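Local coordinates for protein putative 4-hydroxybenzoyl-CoA thioesterase (Geobacillus stearothermophilus, PDB 2OIW) that probably hydrolyses acyl-CoA thioesters as a hotdog-fold thioesterase whose natural substrate is not established, at residues A[13-18]-A[28-33]; A[33-38]-A[102-107]; A[37-42]-A[51-56]; A[90-93]-A[99-102]; A[77-80]-A[86-89]. All blocks are in the same frame, centred on the assembly; numbering follows the deposited sequence.

In the fold
All five contacts are largely buried, but their chemistry follows their place in the fold. Interactions 4 and 5 are hairpin pairings of one antiparallel sheet, joined through strand 85-94, held by backbone hydrogen bonds and each carrying a classic bulge. Interactions 2 and 3 bind helix 36-42 and the turn before it to that sheet: interaction 2, whose centre lies about 3 Å from that of the chain, is polar and built round an arginine, whereas interaction 3 is aromatic, with one selenomethionine between the rings. Interaction 1, its centre about 14 Å from the chain's, lies where other subunits and a magnesium ion meet the chain. A salt bridge from Arg35 to Glu90 ties interaction 2 to interaction 4.

Interaction 1 (A[13-18]-A[28-33]). With MG (magnesium ion), chain E.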
# COMPACT_ATOMS: atom_id res chain seq x y z
N VAL A 13 11.02 0.72 -3.40
CA VAL A 13 10.66 0.49 -4.81
C VAL A 13 9.13 0.44 -4.98
O VAL A 13 8.59 1.03 -5.93
CB VAL A 13 11.35 -0.80 -5.38
CG1 VAL A 13 10.85 -1.17 -6.78
CG2 VAL A 13 12.86 -0.63 -5.38
N SER A 14 8.45 -0.24 -4.06
CA SER A 14 6.99 -0.41 -4.08
C SER A 14 6.20 0.91 -3.97
O SER A 14 5.02 0.95 -4.34
CB SER A 14 6.52 -1.38 -2.98
OG SER A 14 6.81 -0.88 -1.69
N GLU A 15 6.85 1.98 -3.52
CA GLU A 15 6.21 3.31 -3.41
C GLU A 15 6.30 4.16 -4.70
O GLU A 15 5.73 5.25 -4.78
CB GLU A 15 6.83 4.05 -2.21
CG GLU A 15 6.40 3.39 -0.88
CD GLU A 15 7.09 3.93 0.37
OE1 GLU A 15 8.28 4.37 0.32
OE2 GLU A 15 6.44 3.88 1.44
N THR A 16 7.03 3.65 -5.69
CA THR A 16 7.08 4.25 -7.03
C THR A 16 5.93 3.70 -7.87
O THR A 16 5.24 2.78 -7.43
CB THR A 16 8.40 3.94 -7.73
OG1 THR A 16 8.55 2.52 -7.87
CG2 THR A 16 9.58 4.52 -6.93
N ASP A 17 5.70 4.27 -9.06
CA ASP A 17 4.81 3.63 -10.01
C ASP A 17 5.51 3.51 -11.35
O ASP A 17 6.68 3.86 -11.45
CB ASP A 17 3.45 4.34 -10.14
CG ASP A 17 3.58 5.81 -10.51
OD1 ASP A 17 4.59 6.21 -11.16
OD2 ASP A 17 2.65 6.58 -10.16
N GLY A 18 4.82 2.99 -12.37
CA GLY A 18 5.41 2.84 -13.70
C GLY A 18 5.92 4.12 -14.38
O GLY A 18 6.71 4.02 -15.32
N PRO A 28 0.35 10.79 1.15
CA PRO A 28 -0.40 10.71 2.39
C PRO A 28 0.14 9.64 3.35
O PRO A 28 -0.07 9.75 4.55
CB PRO A 28 -1.81 10.36 1.92
CG PRO A 28 -1.90 10.94 0.57
CD PRO A 28 -0.54 10.69 -0.02
N VAL A 29 0.83 8.62 2.82
CA VAL A 29 1.33 7.54 3.66
C VAL A 29 2.52 8.07 4.47
O VAL A 29 2.63 7.81 5.67
CB VAL A 29 1.71 6.28 2.85
CG1 VAL A 29 2.50 5.32 3.67
CG2 VAL A 29 0.46 5.56 2.31
N TRP A 30 3.36 8.86 3.82
CA TRP A 30 4.51 9.49 4.48
C TRP A 30 4.09 10.63 5.44
O TRP A 30 4.68 10.81 6.54
CB TRP A 30 5.40 10.03 3.35
CG TRP A 30 6.14 8.94 2.60
CD1 TRP A 30 6.21 7.61 2.92
CD2 TRP A 30 6.99 9.14 1.47
NE1 TRP A 30 7.02 6.95 2.00
CE2 TRP A 30 7.51 7.88 1.12
CE3 TRP A 30 7.32 10.26 0.69
CZ2 TRP A 30 8.36 7.72 0.03
CZ3 TRP A 30 8.18 10.10 -0.36
CH2 TRP A 30 8.69 8.85 -0.68
N PHE A 31 3.09 11.41 5.04
CA PHE A 31 2.48 12.42 5.93
C PHE A 31 1.90 11.77 7.18
O PHE A 31 2.11 12.28 8.28
CB PHE A 31 1.37 13.21 5.22
CG PHE A 31 1.88 14.35 4.36
CD1 PHE A 31 2.98 15.11 4.76
CD2 PHE A 31 1.22 14.68 3.19
CE1 PHE A 31 3.43 16.17 3.97
CE2 PHE A 31 1.64 15.72 2.40
CZ PHE A 31 2.75 16.47 2.77
N GLU A 32 1.19 10.66 7.04
CA GLU A 32 0.69 9.97 8.24
C GLU A 32 1.83 9.44 9.11
O GLU A 32 1.74 9.44 10.34
CB GLU A 32 -0.28 8.83 7.86
CG GLU A 32 -0.98 8.19 9.11
CD GLU A 32 -1.75 6.93 8.74
OE1 GLU A 32 -1.10 6.00 8.25
OE2 GLU A 32 -3.00 6.91 8.89
N ALA A 33 2.90 8.96 8.48
CA ALA A 33 4.10 8.55 9.22
C ALA A 33 4.68 9.75 10.04
O ALA A 33 5.06 9.59 11.19
CB ALA A 33 5.16 7.97 8.22
MG MG E . 3.89 1.07 -6.41
O HOH W 1 2.79 2.89 -5.36
O HOH W 2 3.64 -1.08 -5.87
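The indole of Trp30 is met at its edge, where the pyrrole nitrogen lies, by the carboxylate of Glu15. OE1 of Glu15 lies in the plane of the ring and approaches Trp30 CZ2 to 3.4 Å, while OE2 takes a weak hydrogen bond from Trp30 NE1 at 3.2 Å, bent to 146° at the hydrogen. The carboxylate plane stands 76° from that of the indole, so the two flat groups meet almost upright rather than stacked. Glu15 reaches this edge from the 3-10 turn 13-15 because its chain runs extended beyond CG (chi2 173°). The apolar part of the indole packs on Pro11, Ile22 and, in the sheet, Ile92, which suits a large aromatic residue on the inner side of helix 27-34.

On the same turn, Ser14 O and Thr16 O each bind the magnesium ion at 2.4 Å, with two waters beside them, and Thr16 O of the second subunit completes the protein ligands named for this site. Glu15 lies between these two ligands in sequence and turns its side chain to the helix instead.

The carboxylate is thus divided among several donors: OE1 accepts from Arg12 N, and OE2 forms a salt bridge with Arg12 of the third subunit. That arginine is the stronger partner and would be expected to favour the charged form of Glu15, leaving the indole N-H as a weaker, neutral donor to what is probably a carboxylate anion.

Interaction 2 (A[33-38]-A[102-107]); sequences AGRHEI and GRSVYV
Arg35 and Tyr106 make the polar link between the two segments: Arg35 NH1 gives a weak hydrogen bond to Tyr106 OH, short at 2.8 Å but bent to 122° at the hydrogen. Ser104 OG also comes near the guanidinium, 3.3 Å from Arg35 NH2, but the angle is too poor for a bond. Both Ser104 OG and Arg35 NH2 turn instead to Glu90 OE2, the one by a hydrogen bond and the other by a salt bridge, so a single carboxylate oxygen holds the two together.

The remaining contacts are of van der Waals kind. Ser104 CB and Tyr106 CE1 lie over one face of the guanidinium, with CB 3.6 Å from Arg35 NH2. Arg35 CD approaches Tyr106 CE1 to 3.5 Å, obliquely to the ring. The two side chains cross at about a right angle, their flat groups 61° apart, and Arg35 CZ lies in the plane of the tyrosine ring at its edge. An extended chain from CG to NE (chi2 172°) carries the guanidinium from the turn across to the strand. Arginine suits this long reach, and the small serine leaves room for its flat head.

Arg35 lies in the turn between helices 27-34 and 36-42, its side chain reaching across to strand 97-110. Ile88 of strand 85-94 also touches its side chain, while the ring of Tyr106 meets that of Phe39 on the second helix and packs against Ile55 of strand 53-62.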
# COMPACT_ATOMS: atom_id res chain seq x y z
N ALA A 33 2.90 8.96 8.48
CA ALA A 33 4.10 8.55 9.22
C ALA A 33 4.68 9.75 10.04
O ALA A 33 5.06 9.59 11.19
CB ALA A 33 5.16 7.97 8.22
N GLY A 34 4.73 10.94 9.45
CA GLY A 34 5.17 12.17 10.15
C GLY A 34 4.30 12.64 11.32
O GLY A 34 4.76 13.41 12.17
N ARG A 35 3.05 12.19 11.36
CA ARG A 35 2.11 12.48 12.49
C ARG A 35 2.31 11.59 13.75
O ARG A 35 1.66 11.80 14.80
CB ARG A 35 0.68 12.38 11.98
CG ARG A 35 0.36 13.37 10.85
CD ARG A 35 -1.01 13.10 10.25
NE ARG A 35 -1.12 13.76 8.95
CZ ARG A 35 -1.72 13.24 7.90
NH1 ARG A 35 -2.27 12.03 7.98
NH2 ARG A 35 -1.75 13.92 6.76
N HIS A 36 3.24 10.63 13.66
CA HIS A 36 3.52 9.68 14.75
C HIS A 36 3.61 10.29 16.16
O HIS A 36 2.92 9.83 17.08
CB HIS A 36 4.84 8.95 14.44
CG HIS A 36 5.11 7.78 15.33
ND1 HIS A 36 4.48 6.56 15.17
CD2 HIS A 36 5.94 7.64 16.39
CE1 HIS A 36 4.92 5.72 16.09
NE2 HIS A 36 5.80 6.36 16.86
N GLU A 37 4.47 11.29 16.33
CA GLU A 37 4.61 11.97 17.63
C GLU A 37 3.32 12.65 18.11
O GLU A 37 3.06 12.75 19.30
CB GLU A 37 5.75 12.98 17.58
CG GLU A 37 7.13 12.37 17.36
CD GLU A 37 7.47 11.26 18.35
OE1 GLU A 37 7.08 11.33 19.54
OE2 GLU A 37 8.17 10.30 17.94
N ILE A 38 2.51 13.12 17.17
CA ILE A 38 1.22 13.68 17.50
C ILE A 38 0.30 12.60 18.00
O ILE A 38 -0.30 12.77 19.06
CB ILE A 38 0.60 14.47 16.31
CG1 ILE A 38 1.42 15.74 16.06
CG2 ILE A 38 -0.87 14.84 16.61
CD1 ILE A 38 1.13 16.46 14.70
N GLY A 102 1.19 19.84 2.55
CA GLY A 102 -0.08 19.26 2.93
C GLY A 102 -0.67 19.98 4.11
O GLY A 102 0.03 20.61 4.91
N ARG A 103 -1.98 19.84 4.23
CA ARG A 103 -2.70 20.18 5.44
C ARG A 103 -3.67 19.06 5.76
O ARG A 103 -4.29 18.46 4.85
CB ARG A 103 -3.50 21.48 5.23
CG ARG A 103 -3.00 22.69 5.96
CD ARG A 103 -3.77 23.93 5.55
NE ARG A 103 -2.97 25.12 5.85
CZ ARG A 103 -2.15 25.73 4.99
NH1 ARG A 103 -2.00 25.26 3.75
NH2 ARG A 103 -1.47 26.82 5.37
N SER A 104 -3.84 18.78 7.05
CA SER A 104 -4.82 17.80 7.50
C SER A 104 -5.50 18.23 8.79
O SER A 104 -4.89 18.90 9.64
CB SER A 104 -4.19 16.41 7.66
OG SER A 104 -3.01 16.49 8.44
N VAL A 105 -6.76 17.86 8.91
CA VAL A 105 -7.53 18.20 10.11
C VAL A 105 -7.95 16.87 10.74
O VAL A 105 -8.48 15.99 10.05
CB VAL A 105 -8.78 19.05 9.75
CG1 VAL A 105 -9.56 19.50 11.02
CG2 VAL A 105 -8.40 20.27 8.86
N TYR A 106 -7.66 16.73 12.02
CA TYR A 106 -7.98 15.54 12.80
C TYR A 106 -8.91 15.94 13.92
O TYR A 106 -8.85 17.07 14.39
CB TYR A 106 -6.69 15.00 13.39
CG TYR A 106 -5.96 14.00 12.51
CD1 TYR A 106 -5.09 14.43 11.53
CD2 TYR A 106 -6.13 12.62 12.69
CE1 TYR A 106 -4.42 13.50 10.71
CE2 TYR A 106 -5.45 11.69 11.88
CZ TYR A 106 -4.59 12.14 10.90
OH TYR A 106 -3.96 11.21 10.08
N VAL A 107 -9.79 15.03 14.34
CA VAL A 107 -10.59 15.26 15.53
C VAL A 107 -10.14 14.28 16.61
O VAL A 107 -9.86 13.11 16.32
CB VAL A 107 -12.13 15.18 15.24
CG1 VAL A 107 -12.54 13.79 14.75
CG2 VAL A 107 -12.93 15.58 16.47

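Interaction 3 (A[37-42]-A[51-56]); sequences EIFKLF and WRMVII
Phe42 and Met53, a selenomethionine, cross at about a right angle, with the end of the Met53 chain laid over one face of the phenyl ring. Met53 CE sits over the middle of that face, 3.6 Å from the Phe42 ring centroid and only 5° off the normal, a CH-pi contact. The selenium lies further toward the rim, 4.0 Å from the same centroid, giving the selenium counterpart of a Met-aromatic contact. Bends about both chi2 (-83°) and chi3 fold Met53 so that both atoms reach the ring.

Nearer its root, Met53 serves a second ring: CG comes within 3.7 Å of Phe39 CD1, at an oblique approach. Phe39 in turn receives Trp51 in an offset edge-to-face pair, the edge of the indole turned to the phenyl face with planes 64° apart. Trp51 CZ2 stands 3.7 Å above that face, displaced toward its rim. Within its own segment, Trp51 NE1 gives a weak hydrogen bond to Met53 O, which ties down the indole's polar edge and leaves its benzo edge for Phe39.

Arg52 approaches the helix by its aliphatic part, CD lying 3.2 Å from Phe42 O, and that oxygen falls in the guanidinium plane at its edge.

The contact joins helix 36-42 to the start of strand 53-62, helix-on-sheet packing as in the hotdog fold. Cohesion comes mainly from dispersion and weak ring electrostatics: a flexible methionine chain suits a place between two differently turned phenyl rings, whereas the rigid indole brings its hydrogen-bearing edge to a phenyl face.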
# COMPACT_ATOMS: atom_id res chain seq x y z
N GLU A 37 4.47 11.29 16.33
CA GLU A 37 4.61 11.97 17.63
C GLU A 37 3.32 12.65 18.11
O GLU A 37 3.06 12.75 19.30
CB GLU A 37 5.75 12.98 17.58
CG GLU A 37 7.13 12.37 17.36
CD GLU A 37 7.47 11.26 18.35
OE1 GLU A 37 7.08 11.33 19.54
OE2 GLU A 37 8.17 10.30 17.94
N ILE A 38 2.51 13.12 17.17
CA ILE A 38 1.22 13.68 17.50
C ILE A 38 0.30 12.60 18.00
O ILE A 38 -0.30 12.77 19.06
CB ILE A 38 0.60 14.47 16.31
CG1 ILE A 38 1.42 15.74 16.06
CG2 ILE A 38 -0.87 14.84 16.61
CD1 ILE A 38 1.13 16.46 14.70
N PHE A 39 0.17 11.50 17.26
CA PHE A 39 -0.63 10.35 17.72
C PHE A 39 -0.18 9.92 19.13
O PHE A 39 -1.01 9.60 19.99
CB PHE A 39 -0.51 9.16 16.74
CG PHE A 39 -1.06 9.46 15.36
CD1 PHE A 39 -1.97 10.50 15.14
CD2 PHE A 39 -0.68 8.68 14.28
CE1 PHE A 39 -2.47 10.75 13.87
CE2 PHE A 39 -1.17 8.93 13.00
CZ PHE A 39 -2.05 9.97 12.80
N LYS A 40 1.13 9.96 19.37
CA LYS A 40 1.68 9.48 20.63
C LYS A 40 1.24 10.37 21.81
O LYS A 40 1.13 9.88 22.93
CB LYS A 40 3.20 9.34 20.55
CG LYS A 40 3.78 8.35 21.53
CD LYS A 40 5.31 8.36 21.51
CE LYS A 40 5.88 7.34 22.50
NZ LYS A 40 5.30 7.48 23.90
N LEU A 41 0.97 11.65 21.55
CA LEU A 41 0.50 12.56 22.62
C LEU A 41 -0.92 12.23 23.12
O LEU A 41 -1.22 12.36 24.32
CB LEU A 41 0.59 14.01 22.18
CG LEU A 41 2.02 14.53 21.97
CD1 LEU A 41 1.97 15.87 21.27
CD2 LEU A 41 2.80 14.65 23.29
N PHE A 42 -1.76 11.77 22.19
CA PHE A 42 -3.14 11.34 22.44
C PHE A 42 -3.27 9.90 22.93
O PHE A 42 -4.20 9.60 23.68
CB PHE A 42 -3.98 11.52 21.17
CG PHE A 42 -4.24 12.95 20.87
CD1 PHE A 42 -5.31 13.62 21.46
CD2 PHE A 42 -3.37 13.67 20.05
CE1 PHE A 42 -5.53 14.97 21.20
CE2 PHE A 42 -3.60 15.01 19.79
CZ PHE A 42 -4.67 15.65 20.38
N TRP A 51 -7.21 4.39 20.97
CA TRP A 51 -7.01 5.30 19.84
C TRP A 51 -8.04 6.43 19.85
O TRP A 51 -9.21 6.20 20.14
CB TRP A 51 -7.08 4.55 18.51
CG TRP A 51 -6.37 5.31 17.40
CD1 TRP A 51 -6.95 6.12 16.47
CD2 TRP A 51 -4.97 5.36 17.18
NE1 TRP A 51 -5.98 6.67 15.66
CE2 TRP A 51 -4.75 6.21 16.07
CE3 TRP A 51 -3.86 4.76 17.79
CZ2 TRP A 51 -3.48 6.49 15.56
CZ3 TRP A 51 -2.57 5.03 17.27
CH2 TRP A 51 -2.41 5.88 16.18
N ARG A 52 -7.61 7.64 19.49
CA ARG A 52 -8.43 8.85 19.61
C ARG A 52 -8.48 9.71 18.34
O ARG A 52 -9.39 10.51 18.18
CB ARG A 52 -7.92 9.69 20.78
CG ARG A 52 -8.10 9.00 22.08
CD ARG A 52 -7.41 9.63 23.29
NE ARG A 52 -7.36 8.58 24.33
CZ ARG A 52 -8.43 8.11 24.97
NH1 ARG A 52 -9.64 8.63 24.73
NH2 ARG A 52 -8.30 7.12 25.86
N MSE A 53 -7.50 9.55 17.47
CA MSE A 53 -7.27 10.45 16.35
C MSE A 53 -7.98 9.98 15.10
O MSE A 53 -7.66 8.92 14.60
CB MSE A 53 -5.78 10.54 16.08
CG MSE A 53 -5.01 11.36 17.10
SE MSE A 53 -5.09 13.28 16.76
CE MSE A 53 -6.62 13.78 17.80
N VAL A 54 -8.92 10.79 14.62
CA VAL A 54 -9.66 10.52 13.39
C VAL A 54 -9.52 11.70 12.40
O VAL A 54 -9.96 12.80 12.68
CB VAL A 54 -11.18 10.31 13.67
CG1 VAL A 54 -11.86 9.75 12.42
CG2 VAL A 54 -11.40 9.39 14.88
N ILE A 55 -8.96 11.44 11.21
CA ILE A 55 -8.89 12.46 10.15
C ILE A 55 -10.26 12.81 9.56
O ILE A 55 -11.14 11.94 9.36
CB ILE A 55 -7.86 12.04 9.07
CG1 ILE A 55 -7.42 13.24 8.20
CG2 ILE A 55 -8.34 10.82 8.33
CD1 ILE A 55 -6.13 12.97 7.40
N ILE A 56 -10.48 14.09 9.32
CA ILE A 56 -11.72 14.53 8.69
C ILE A 56 -11.51 15.23 7.34
O ILE A 56 -12.40 15.25 6.50
CB ILE A 56 -12.57 15.43 9.63
CG1 ILE A 56 -11.79 16.68 10.06
CG2 ILE A 56 -13.06 14.67 10.90
CD1 ILE A 56 -12.71 17.79 10.70

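Interaction 4 (A[90-93]-A[99-102])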
# COMPACT_ATOMS: atom_id res chain seq x y z
N GLU A 90 2.13 20.34 6.97
CA GLU A 90 3.19 19.34 6.75
C GLU A 90 3.84 19.49 5.38
O GLU A 90 3.18 19.94 4.41
CB GLU A 90 2.64 17.91 6.97
CG GLU A 90 1.28 17.69 6.27
CD GLU A 90 0.34 16.71 6.97
OE1 GLU A 90 0.78 15.98 7.91
OE2 GLU A 90 -0.86 16.68 6.56
N GLU A 91 5.12 19.13 5.30
CA GLU A 91 5.85 19.23 4.04
C GLU A 91 6.75 18.02 3.88
O GLU A 91 7.22 17.46 4.86
CB GLU A 91 6.73 20.49 4.04
CG GLU A 91 6.00 21.78 3.91
CD GLU A 91 6.92 22.98 3.81
OE1 GLU A 91 8.16 22.79 3.92
OE2 GLU A 91 6.40 24.11 3.64
N ILE A 92 6.97 17.60 2.64
CA ILE A 92 7.98 16.58 2.36
C ILE A 92 9.06 17.17 1.47
O ILE A 92 8.75 17.80 0.45
CB ILE A 92 7.38 15.31 1.72
CG1 ILE A 92 6.27 14.74 2.60
CG2 ILE A 92 8.44 14.25 1.55
CD1 ILE A 92 5.56 13.59 1.97
N HIS A 93 10.32 17.00 1.88
CA HIS A 93 11.48 17.47 1.17
C HIS A 93 12.33 16.29 0.67
O HIS A 93 12.35 15.20 1.27
CB HIS A 93 12.38 18.36 2.06
CG HIS A 93 11.72 19.61 2.56
ND1 HIS A 93 12.44 20.75 2.84
CD2 HIS A 93 10.43 19.91 2.84
CE1 HIS A 93 11.62 21.70 3.27
NE2 HIS A 93 10.39 21.21 3.28
N CYS A 99 8.94 19.21 -1.95
CA CYS A 99 8.33 18.50 -3.04
C CYS A 99 6.84 18.32 -2.86
O CYS A 99 6.15 18.08 -3.83
CB CYS A 99 9.01 17.14 -3.25
SG CYS A 99 10.74 17.29 -3.77
N ALA A 100 6.36 18.37 -1.62
CA ALA A 100 4.94 18.21 -1.32
C ALA A 100 4.57 19.02 -0.10
O ALA A 100 5.35 19.08 0.85
CB ALA A 100 4.59 16.75 -1.08
N LYS A 101 3.42 19.69 -0.16
CA LYS A 101 2.92 20.47 0.96
C LYS A 101 1.52 19.98 1.27
O LYS A 101 0.75 19.74 0.35
CB LYS A 101 2.88 21.95 0.61
CG LYS A 101 4.23 22.53 0.23
CD LYS A 101 4.14 24.03 -0.00
CE LYS A 101 3.32 24.37 -1.24
NZ LYS A 101 3.64 25.74 -1.76
N GLY A 102 1.19 19.84 2.55
CA GLY A 102 -0.08 19.26 2.93
C GLY A 102 -0.67 19.98 4.11
O GLY A 102 0.03 20.61 4.91
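Backbone hydrogen bonds carry this antiparallel pairing. Glu90 and Gly102 form a hydrogen-bonded pair, Gly102 N giving to Glu90 O at 2.7 Å and Glu90 N returning a bond to Gly102 O. Ile92 N gives to Ala100 O. Beyond it, Ile92 O accepts from both Cys99 N, at 2.8 Å, and Ala100 N, at 3.2 Å. Two residues thus face one, a classic beta bulge, and the oxygen is doubly gripped.

Apolar contact is modest: Ile92 CB lies 4.2 Å from Ala100 CB, the small alanine fitting beside its larger neighbour on the face shared with Glu90. Close packing against the backbone is a separate matter. Gly102, having no side chain, leaves space for Glu90 CG, which comes within 3.5 Å of Gly102 O.

Polar side chains occupy the other face. His93 NE2 gives a nearly straight hydrogen bond (172°) to Glu91 OE1, in the histidine plane and on the anti side of the carboxylate, while Glu91 OE2 is bound by Tyr89 OH. Glu91 and Lys101 run side by side, touching through their CG atoms rather than their charges.

Strand 72-81 flanks strand 85-94 on its other edge, and strand 53-62 flanks strand 97-110. Helix 27-34 packs on the face bearing Glu90 and Ile92, through Phe31 and Trp30.

Interaction 5 (A[77-80]-A[86-89])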
# COMPACT_ATOMS: atom_id res chain seq x y z
N GLY A 77 3.94 20.00 11.58
CA GLY A 77 3.72 21.00 12.61
C GLY A 77 2.24 21.20 12.82
O GLY A 77 1.42 20.66 12.05
N ILE A 78 1.91 21.99 13.83
CA ILE A 78 0.53 22.32 14.15
C ILE A 78 0.20 23.71 13.62
O ILE A 78 0.80 24.69 14.05
CB ILE A 78 0.30 22.25 15.69
CG1 ILE A 78 0.65 20.85 16.24
CG2 ILE A 78 -1.15 22.70 16.06
CD1 ILE A 78 -0.25 19.74 15.68
N GLU A 79 -0.74 23.81 12.68
CA GLU A 79 -1.16 25.14 12.20
C GLU A 79 -2.28 25.77 13.05
O GLU A 79 -2.35 26.99 13.20
CB GLU A 79 -1.59 25.10 10.74
CG GLU A 79 -1.83 26.49 10.17
CD GLU A 79 -2.39 26.50 8.75
OE1 GLU A 79 -3.27 25.66 8.44
OE2 GLU A 79 -1.98 27.39 7.96
N ARG A 80 -3.17 24.94 13.58
CA ARG A 80 -4.21 25.43 14.48
C ARG A 80 -4.53 24.36 15.50
O ARG A 80 -4.68 23.19 15.17
CB ARG A 80 -5.46 25.82 13.68
CG ARG A 80 -6.51 26.58 14.48
CD ARG A 80 -7.79 26.57 13.69
NE ARG A 80 -8.61 27.74 13.99
CZ ARG A 80 -9.52 27.77 14.95
NH1 ARG A 80 -9.74 26.69 15.69
NH2 ARG A 80 -10.22 28.87 15.16
N LEU A 86 -7.47 19.51 15.48
CA LEU A 86 -6.25 20.22 15.22
C LEU A 86 -5.97 20.16 13.74
O LEU A 86 -6.37 19.22 13.07
CB LEU A 86 -5.09 19.69 16.10
CG LEU A 86 -4.23 18.48 15.75
CD1 LEU A 86 -3.49 17.98 17.01
CD2 LEU A 86 -5.04 17.35 15.18
N THR A 87 -5.36 21.21 13.23
CA THR A 87 -5.07 21.32 11.81
C THR A 87 -3.56 21.29 11.73
O THR A 87 -2.85 22.15 12.31
CB THR A 87 -5.62 22.62 11.24
OG1 THR A 87 -7.04 22.68 11.51
CG2 THR A 87 -5.36 22.72 9.76
N ILE A 88 -3.08 20.27 11.01
CA ILE A 88 -1.68 20.03 10.83
C ILE A 88 -1.21 20.66 9.52
O ILE A 88 -1.88 20.56 8.49
CB ILE A 88 -1.46 18.52 10.77
CG1 ILE A 88 -1.74 17.87 12.15
CG2 ILE A 88 -0.11 18.17 10.21
CD1 ILE A 88 -1.89 16.37 12.05
N TYR A 89 -0.05 21.31 9.56
CA TYR A 89 0.64 21.71 8.36
C TYR A 89 1.86 20.79 8.18
O TYR A 89 2.55 20.50 9.16
CB TYR A 89 1.05 23.20 8.37
CG TYR A 89 1.75 23.57 7.10
CD1 TYR A 89 1.05 23.70 5.91
CD2 TYR A 89 3.14 23.73 7.07
CE1 TYR A 89 1.71 24.01 4.72
CE2 TYR A 89 3.79 24.03 5.92
CZ TYR A 89 3.08 24.17 4.74
OH TYR A 89 3.75 24.46 3.58
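Glu79 lies across from Thr87 and Tyr89, and its side chain can be traced outward from the backbone. CB sits 3.6 Å from Thr87 O and 4.0 Å from Tyr89 CB, filling the corner between the two residues. The chain then runs straight, CG anti to the backbone N (chi1 -172°), which lays it alongside Thr87, both pointing the same way. At the tip, Glu79 OE1 passes 3.8 Å from Thr87 CG2 and forms a salt bridge with Arg103 of strand 97-110, on the far side of strand 85-94, a charged end suited to a partly exposed position.

At the root of this side chain the hairpin carries a classic beta bulge: Glu79 N, at 2.7 Å, and Arg80 N, at 3.1 Å, both give hydrogen bonds to Thr87 O. The register slips by one residue and the chain turns a corner at Glu79. Before the bulge Gly77 pairs with Tyr89, Gly77 N meeting Tyr89 O in a nearly straight bond (166°). After it, Thr87 N gives to Arg80 O.

On the face bearing Ile78 and Ile88, Ile78 CD1 packs 3.9 Å from Leu86 CD1 and more loosely on Ile88 CG1. These branched aliphatic ends fit a buried surface, over which Ile38 of helix 36-42 and Leu127 of helix 121-128 lie.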